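PDB 6KMO: Alpha/beta hydrolase from Enterobacter asburiae, which probably hydrolyses carboxylic ester bonds, acting as an esterase or lipase of the alpha/beta hydrolase fold. Local coordinates for residues A[255-269]-A[282-294]. The protein carries 2 engineered substitutions. Numbering follows the deposited sequence.
Sequences PLRASTAQLKGFPET and EGEAFGRKLDAAG
Phe286 extends from helix 280-292 toward residues 255-269 and turns the edge of its ring toward the face of Phe266, an offset edge-to-face pair with planes at 81° and centroids 5.8 Å apart. Next to it, Leu290 lays CD2 over a face of the Phe266 ring, 3.8 Å from the centroid, in a CH-pi contact; the same methyl touches Leu263 CD2, while Leu290 CD1 leans toward Thr269 CG2. This is the tight, buried side. Leu256 packs farther back along the helix: with CG anti to the backbone N (chi1 -172°), its CD1 sits on the backbone, 3.5 Å from Phe286 N, and against the Ala285 methyl. In the alpha/beta hydrolase fold this joins the connection that leads into strand 269-274 to the helix that follows that strand; Ala187 and Ala190 of helix 181-195 pack on Phe266, Met206 of strand 203-207 on Phe286. Toward solvent the character changes. Lys289 bends at chi3 (73°), and its ammonium, tilted from both carbonyl planes, donates hydrogen bonds from NZ to Leu256 O (2.9 Å) and Ala258 O (2.7 Å), tying residues 256-258 to the helix. Further along, Ala293 CB rests 3.5 Å from Thr260 O, and two waters bridge the segments: one joins Thr260 OG1 to Lys289 O, the other Gly265 N to Ala293 O, where a Schellman motif with Gly294 as C-prime residue ends helix 280-292.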
ATOM      1  N   PRO A 255      18.001  12.878  -6.389  1.00  6.52           N
ATOM      2  CA  PRO A 255      17.197  13.692  -5.456  1.00  6.80           C
ATOM      3  C   PRO A 255      17.363  13.293  -4.000  1.00  6.59           C
ATOM      4  O   PRO A 255      17.095  14.107  -3.107  1.00  7.28           O
ATOM      5  CB  PRO A 255      15.760  13.496  -5.954  1.00  6.40           C
ATOM      6  CG  PRO A 255      15.817  12.182  -6.720  1.00  7.27           C
ATOM      7  CD  PRO A 255      17.165  12.175  -7.381  1.00  6.48           C
ATOM      8  N   LEU A 256      17.812  12.066  -3.722  1.00  6.92           N
ATOM      9  CA  LEU A 256      18.101  11.706  -2.342  1.00  6.66           C
ATOM     10  C   LEU A 256      19.141  12.611  -1.703  1.00  7.25           C
ATOM     11  O   LEU A 256      19.161  12.735  -0.474  1.00  8.90           O
ATOM     12  CB  LEU A 256      18.571  10.255  -2.264  1.00  7.47           C
ATOM     13  CG  LEU A 256      18.723   9.680  -0.851  1.00  8.16           C
ATOM     14  CD1 LEU A 256      17.372   9.594  -0.169  1.00  9.80           C
ATOM     15  CD2 LEU A 256      19.379   8.309  -0.914  1.00  9.90           C
ATOM     16  N   ARG A 257      19.992  13.250  -2.497  1.00  7.24           N
ATOM     17  CA  ARG A 257      21.044  14.114  -1.971  1.00  7.96           C
ATOM     18  C   ARG A 257      20.553  15.523  -1.667  1.00  8.57           C
ATOM     19  O   ARG A 257      21.329  16.337  -1.145  1.00 10.84           O
ATOM     20  CB  ARG A 257      22.215  14.156  -2.955  1.00  7.63           C
ATOM     21  CG  ARG A 257      22.825  12.799  -3.228  1.00  6.83           C
ATOM     22  CD  ARG A 257      24.072  12.892  -4.073  1.00  8.61           C
ATOM     23  NE  ARG A 257      24.440  11.602  -4.626  1.00  8.44           N
ATOM     24  CZ  ARG A 257      25.563  11.349  -5.278  1.00  8.74           C
ATOM     25  NH1 ARG A 257      26.495  12.288  -5.403  1.00  9.21           N
ATOM     26  NH2 ARG A 257      25.748  10.147  -5.815  1.00 10.23           N
ATOM     27  N   ALA A 258      19.291  15.826  -1.922  1.00  8.30           N
ATOM     28  CA  ALA A 258      18.760  17.141  -1.636  1.00  7.45           C
ATOM     29  C   ALA A 258      18.648  17.357  -0.142  1.00 10.56           C
ATOM     30  O   ALA A 258      18.340  16.441   0.620  1.00 10.29           O
ATOM     31  CB  ALA A 258      17.379  17.290  -2.265  1.00  9.00           C
ATOM     32  N   SER A 259      18.883  18.597   0.278  1.00  9.32           N
ATOM     33  CA  SER A 259      18.692  18.944   1.670  1.00  8.49           C
ATOM     34  C   SER A 259      17.215  19.138   1.974  1.00  7.97           C
ATOM     35  O   SER A 259      16.367  19.229   1.084  1.00  8.99           O
ATOM     36  CB  SER A 259      19.412  20.260   1.973  1.00  9.13           C
ATOM     37  OG  SER A 259      18.765  21.293   1.259  1.00 11.53           O
ATOM     38  N   THR A 260      16.903  19.229   3.264  1.00  9.78           N
ATOM     39  CA  THR A 260      15.547  19.542   3.681  1.00  9.86           C
ATOM     40  C   THR A 260      15.055  20.826   3.039  1.00  9.15           C
ATOM     41  O   THR A 260      13.930  20.886   2.541  1.00  9.15           O
ATOM     42  CB  THR A 260      15.496  19.615   5.205  1.00 10.61           C
ATOM     43  OG1 THR A 260      15.886  18.333   5.720  1.00 13.93           O
ATOM     44  CG2 THR A 260      14.105  19.955   5.691  1.00 15.08           C
ATOM     45  N   ALA A 261      15.891  21.861   3.003  1.00  9.36           N
ATOM     46  CA  ALA A 261      15.468  23.110   2.395  1.00  9.34           C
ATOM     47  C   ALA A 261      15.173  22.954   0.905  1.00  8.91           C
ATOM     48  O   ALA A 261      14.253  23.588   0.375  1.00 11.74           O
ATOM     49  CB  ALA A 261      16.545  24.166   2.618  1.00 11.04           C
ATOM     50  N   GLN A 262      15.952  22.122   0.213  1.00  8.04           N
ATOM     51  CA  GLN A 262      15.725  21.885  -1.204  1.00  8.50           C
ATOM     52  C   GLN A 262      14.448  21.099  -1.460  1.00  8.49           C
ATOM     53  O   GLN A 262      13.856  21.242  -2.529  1.00  9.84           O
ATOM     54  CB  GLN A 262      16.921  21.160  -1.806  1.00  8.53           C
ATOM     55  CG  GLN A 262      18.126  22.093  -2.009  1.00  8.91           C
ATOM     56  CD  GLN A 262      19.370  21.363  -2.447  1.00  8.22           C
ATOM     57  OE1 GLN A 262      19.765  20.344  -1.880  1.00  9.37           O
ATOM     58  NE2 GLN A 262      20.038  21.914  -3.450  1.00 10.47           N
ATOM     59  N   LEU A 263      14.014  20.284  -0.504  1.00  7.93           N
ATOM     60  CA  LEU A 263      12.800  19.487  -0.659  1.00  8.74           C
ATOM     61  C   LEU A 263      11.545  20.192  -0.168  1.00  8.34           C
ATOM     62  O   LEU A 263      10.435  19.771  -0.500  1.00  9.05           O
ATOM     63  CB  LEU A 263      12.958  18.136   0.048  1.00  7.71           C
ATOM     64  CG  LEU A 263      14.048  17.247  -0.552  1.00  7.09           C
ATOM     65  CD1 LEU A 263      14.267  16.015   0.304  1.00  8.82           C
ATOM     66  CD2 LEU A 263      13.690  16.871  -1.996  1.00  8.24           C
ATOM     67  N   LYS A 264      11.676  21.261   0.611  1.00  8.68           N
ATOM     68  CA  LYS A 264      10.493  21.953   1.101  1.00  8.84           C
ATOM     69  C   LYS A 264       9.616  22.397  -0.065  1.00  9.74           C
ATOM     70  O   LYS A 264      10.104  22.918  -1.071  1.00 10.86           O
ATOM     71  CB  LYS A 264      10.916  23.169   1.927  1.00 14.41           C
ATOM     72  CG  LYS A 264       9.756  23.888   2.593  1.00 23.55           C
ATOM     73  CD  LYS A 264      10.228  25.136   3.347  1.00 33.56           C
ATOM     74  CE  LYS A 264       9.050  25.879   3.975  1.00 43.04           C
ATOM     75  NZ  LYS A 264       9.459  26.705   5.147  1.00 52.75           N
ATOM     76  N   GLY A 265       8.311  22.168   0.051  1.00  9.17           N
ATOM     77  CA  GLY A 265       7.380  22.539  -0.989  1.00  9.82           C
ATOM     78  C   GLY A 265       7.204  21.521  -2.106  1.00 10.07           C
ATOM     79  O   GLY A 265       6.421  21.764  -3.026  1.00  9.85           O
ATOM     80  N   PHE A 266       7.905  20.394  -2.048  1.00  8.85           N
ATOM     81  CA  PHE A 266       7.698  19.322  -3.024  1.00  8.14           C
ATOM     82  C   PHE A 266       6.224  18.913  -3.001  1.00  7.55           C
ATOM     83  O   PHE A 266       5.571  18.977  -1.961  1.00  8.71           O
ATOM     84  CB  PHE A 266       8.553  18.145  -2.545  1.00  6.80           C
ATOM     85  CG  PHE A 266       8.900  17.076  -3.572  1.00  6.64           C
ATOM     86  CD1 PHE A 266       9.953  17.235  -4.462  1.00  7.29           C
ATOM     87  CD2 PHE A 266       8.236  15.856  -3.556  1.00  7.48           C
ATOM     88  CE1 PHE A 266      10.302  16.220  -5.333  1.00  7.89           C
ATOM     89  CE2 PHE A 266       8.591  14.829  -4.431  1.00  6.16           C
ATOM     90  CZ  PHE A 266       9.617  15.014  -5.314  1.00  7.22           C
ATOM     91  N   PRO A 267       5.670  18.488  -4.137  1.00  6.62           N
ATOM     92  CA  PRO A 267       4.252  18.096  -4.144  1.00  5.81           C
ATOM     93  C   PRO A 267       3.970  16.902  -3.238  1.00  5.57           C
ATOM     94  O   PRO A 267       4.848  16.085  -2.946  1.00  6.67           O
ATOM     95  CB  PRO A 267       3.975  17.743  -5.613  1.00  6.44           C
ATOM     96  CG  PRO A 267       5.039  18.490  -6.395  1.00  8.31           C
ATOM     97  CD  PRO A 267       6.249  18.502  -5.491  1.00  7.77           C
ATOM     98  N   GLU A 268       2.713  16.786  -2.825  1.00  5.68           N
ATOM     99  CA  GLU A 268       2.267  15.597  -2.114  1.00  5.84           C
ATOM    100  C   GLU A 268       2.622  14.368  -2.934  1.00  5.67           C
ATOM    101  O   GLU A 268       2.474  14.362  -4.160  1.00  6.26           O
ATOM    102  CB  GLU A 268       0.766  15.656  -1.852  1.00  6.63           C
ATOM    103  CG  GLU A 268       0.366  16.868  -1.014  1.00  7.73           C
ATOM    104  CD  GLU A 268      -0.923  16.700  -0.236  1.00  9.43           C
ATOM    105  OE1 GLU A 268      -1.364  15.569   0.035  1.00  9.83           O
ATOM    106  OE2 GLU A 268      -1.507  17.749   0.125  1.00 14.68           O
ATOM    107  N   THR A 269       3.064  13.306  -2.254  1.00  5.28           N
ATOM    108  CA  THR A 269       3.722  12.196  -2.924  1.00  5.60           C
ATOM    109  C   THR A 269       3.320  10.852  -2.343  1.00  4.27           C
ATOM    110  O   THR A 269       3.152  10.706  -1.126  1.00  5.92           O
ATOM    111  CB  THR A 269       5.246  12.375  -2.813  1.00  5.79           C
ATOM    112  OG1 THR A 269       5.655  13.530  -3.551  1.00  5.94           O
ATOM    113  CG2 THR A 269       6.018  11.201  -3.357  1.00  6.69           C
ATOM    114  N   GLU A 282      16.766   3.229  -1.077  1.00  6.00           N
ATOM    115  CA  GLU A 282      16.868   4.631  -1.473  1.00  4.91           C
ATOM    116  C   GLU A 282      15.495   5.242  -1.715  1.00  6.16           C
ATOM    117  O   GLU A 282      15.309   6.453  -1.530  1.00  6.24           O
ATOM    118  CB  GLU A 282      17.775   4.783  -2.693  1.00  5.22           C
ATOM    119  CG  GLU A 282      17.193   4.333  -4.025  1.00  5.82           C
ATOM    120  CD  GLU A 282      18.266   4.122  -5.055  1.00  6.23           C
ATOM    121  OE1 GLU A 282      19.164   3.298  -4.779  1.00  7.55           O
ATOM    122  OE2 GLU A 282      18.217   4.769  -6.134  1.00  6.70           O
ATOM    123  N   GLY A 283      14.523   4.439  -2.138  1.00  5.39           N
ATOM    124  CA  GLY A 283      13.176   4.954  -2.297  1.00  6.12           C
ATOM    125  C   GLY A 283      12.538   5.271  -0.960  1.00  6.64           C
ATOM    126  O   GLY A 283      11.946   6.338  -0.773  1.00  6.12           O
ATOM    127  N   GLU A 284      12.660   4.347   0.003  1.00  5.79           N
ATOM    128  CA  GLU A 284      12.126   4.593   1.345  1.00  6.06           C
ATOM    129  C   GLU A 284      12.854   5.744   2.032  1.00  5.64           C
ATOM    130  O   GLU A 284      12.218   6.578   2.689  1.00  6.45           O
ATOM    131  CB  GLU A 284      12.174   3.300   2.156  1.00  5.96           C
ATOM    132  CG  GLU A 284      11.308   2.223   1.513  1.00  6.53           C
ATOM    133  CD  GLU A 284      11.204   0.915   2.257  1.00  6.21           C
ATOM    134  OE1 GLU A 284      11.707   0.782   3.399  1.00  7.06           O
ATOM    135  OE2 GLU A 284      10.572  -0.005   1.683  1.00  5.94           O
ATOM    136  N   ALA A 285      14.170   5.829   1.851  1.00  5.47           N
ATOM    137  CA  ALA A 285      14.916   6.928   2.469  1.00  5.81           C
ATOM    138  C   ALA A 285      14.484   8.271   1.904  1.00  5.32           C
ATOM    139  O   ALA A 285      14.383   9.266   2.642  1.00  7.01           O
ATOM    140  CB  ALA A 285      16.413   6.719   2.269  1.00  7.07           C
ATOM    141  N   PHE A 286      14.210   8.329   0.600  1.00  5.49           N
ATOM    142  CA  PHE A 286      13.744   9.576   0.018  1.00  5.32           C
ATOM    143  C   PHE A 286      12.410   9.991   0.627  1.00  5.03           C
ATOM    144  O   PHE A 286      12.191  11.163   0.939  1.00  5.57           O
ATOM    145  CB  PHE A 286      13.649   9.457  -1.504  1.00  6.65           C
ATOM    146  CG  PHE A 286      13.301  10.758  -2.180  1.00  5.34           C
ATOM    147  CD1 PHE A 286      14.161  11.847  -2.099  1.00  7.27           C
ATOM    148  CD2 PHE A 286      12.128  10.903  -2.888  1.00  6.46           C
ATOM    149  CE1 PHE A 286      13.844  13.052  -2.710  1.00  7.20           C
ATOM    150  CE2 PHE A 286      11.820  12.104  -3.490  1.00  5.97           C
ATOM    151  CZ  PHE A 286      12.688  13.178  -3.391  1.00  6.08           C
ATOM    152  N   GLY A 287      11.502   9.040   0.833  1.00  5.52           N
ATOM    153  CA  GLY A 287      10.257   9.366   1.500  1.00  6.45           C
ATOM    154  C   GLY A 287      10.446   9.962   2.882  1.00  5.56           C
ATOM    155  O   GLY A 287       9.738  10.893   3.263  1.00  6.58           O
ATOM    156  N   ARG A 288      11.399   9.434   3.658  1.00  6.07           N
ATOM    157  CA  ARG A 288      11.649   9.989   4.982  1.00  7.02           C
ATOM    158  C   ARG A 288      12.171  11.410   4.891  1.00  6.17           C
ATOM    159  O   ARG A 288      11.801  12.266   5.705  1.00  7.82           O
ATOM    160  CB  ARG A 288      12.619   9.109   5.774  1.00  6.72           C
ATOM    161  CG  ARG A 288      12.216   7.635   5.879  1.00  6.60           C
ATOM    162  CD  ARG A 288      13.039   6.922   6.927  1.00  7.31           C
ATOM    163  NE  ARG A 288      13.058   5.483   6.725  1.00  7.97           N
ATOM    164  CZ  ARG A 288      12.187   4.618   7.210  1.00 10.13           C
ATOM    165  NH1 ARG A 288      11.170   5.015   7.984  1.00  9.26           N
ATOM    166  NH2 ARG A 288      12.363   3.334   6.901  1.00  9.25           N
ATOM    167  N   LYS A 289      13.026  11.684   3.907  1.00  6.31           N
ATOM    168  CA  LYS A 289      13.528  13.044   3.721  1.00  5.97           C
ATOM    169  C   LYS A 289      12.403  14.000   3.352  1.00  6.84           C
ATOM    170  O   LYS A 289      12.368  15.152   3.824  1.00  7.69           O
ATOM    171  CB  LYS A 289      14.643  13.059   2.678  1.00  6.76           C
ATOM    172  CG  LYS A 289      15.918  12.396   3.178  1.00  9.42           C
ATOM    173  CD  LYS A 289      17.106  12.593   2.244  1.00 13.22           C
ATOM    174  CE  LYS A 289      17.625  14.035   2.318  1.00 26.08           C
ATOM    175  NZ  LYS A 289      19.098  14.232   1.956  1.00 21.43           N
ATOM    176  N   LEU A 290      11.485  13.565   2.489  1.00  5.65           N
ATOM    177  CA  LEU A 290      10.353  14.410   2.126  1.00  5.59           C
ATOM    178  C   LEU A 290       9.540  14.741   3.364  1.00  6.63           C
ATOM    179  O   LEU A 290       9.175  15.897   3.596  1.00  6.89           O
ATOM    180  CB  LEU A 290       9.493  13.708   1.073  1.00  6.02           C
ATOM    181  CG  LEU A 290      10.060  13.596  -0.339  1.00  5.73           C
ATOM    182  CD1 LEU A 290       9.075  12.827  -1.197  1.00  7.63           C
ATOM    183  CD2 LEU A 290      10.306  14.954  -0.948  1.00  7.12           C
ATOM    184  N   ASP A 291       9.265  13.736   4.193  1.00  6.97           N
ATOM    185  CA  ASP A 291       8.446  13.993   5.375  1.00  6.58           C
ATOM    186  C   ASP A 291       9.143  14.955   6.327  1.00  8.09           C
ATOM    187  O   ASP A 291       8.495  15.821   6.927  1.00  8.39           O
ATOM    188  CB  ASP A 291       8.133  12.679   6.076  1.00  7.45           C
ATOM    189  CG  ASP A 291       7.277  12.860   7.297  1.00  7.95           C
ATOM    190  OD1 ASP A 291       6.054  13.058   7.167  1.00  8.73           O
ATOM    191  OD2 ASP A 291       7.843  12.791   8.419  1.00  9.90           O
ATOM    192  N   ALA A 292      10.468  14.849   6.443  1.00  7.22           N
ATOM    193  CA  ALA A 292      11.206  15.763   7.314  1.00  8.61           C
ATOM    194  C   ALA A 292      11.153  17.185   6.790  1.00  9.13           C
ATOM    195  O   ALA A 292      11.325  18.133   7.571  1.00 11.61           O
ATOM    196  CB  ALA A 292      12.645  15.299   7.446  1.00  8.61           C
ATOM    197  N   ALA A 293      10.919  17.358   5.497  1.00  7.32           N
ATOM    198  CA  ALA A 293      10.764  18.664   4.889  1.00  8.23           C
ATOM    199  C   ALA A 293       9.322  19.148   4.871  1.00  8.20           C
ATOM    200  O   ALA A 293       9.017  20.135   4.192  1.00 10.43           O
ATOM    201  CB  ALA A 293      11.339  18.649   3.469  1.00  8.92           C
ATOM    202  N   GLY A 294       8.421  18.489   5.595  1.00  7.72           N
ATOM    203  CA  GLY A 294       7.044  18.911   5.687  1.00  7.72           C
ATOM    204  C   GLY A 294       6.179  18.530   4.513  1.00  8.25           C
ATOM    205  O   GLY A 294       5.055  19.017   4.415  1.00 10.94           O
TER
HETATM  206  O   HOH W   1      14.982  16.059   4.558  1.00 12.63           O
HETATM  207  O   HOH W   2       7.060  21.128   2.437  1.00 12.36           O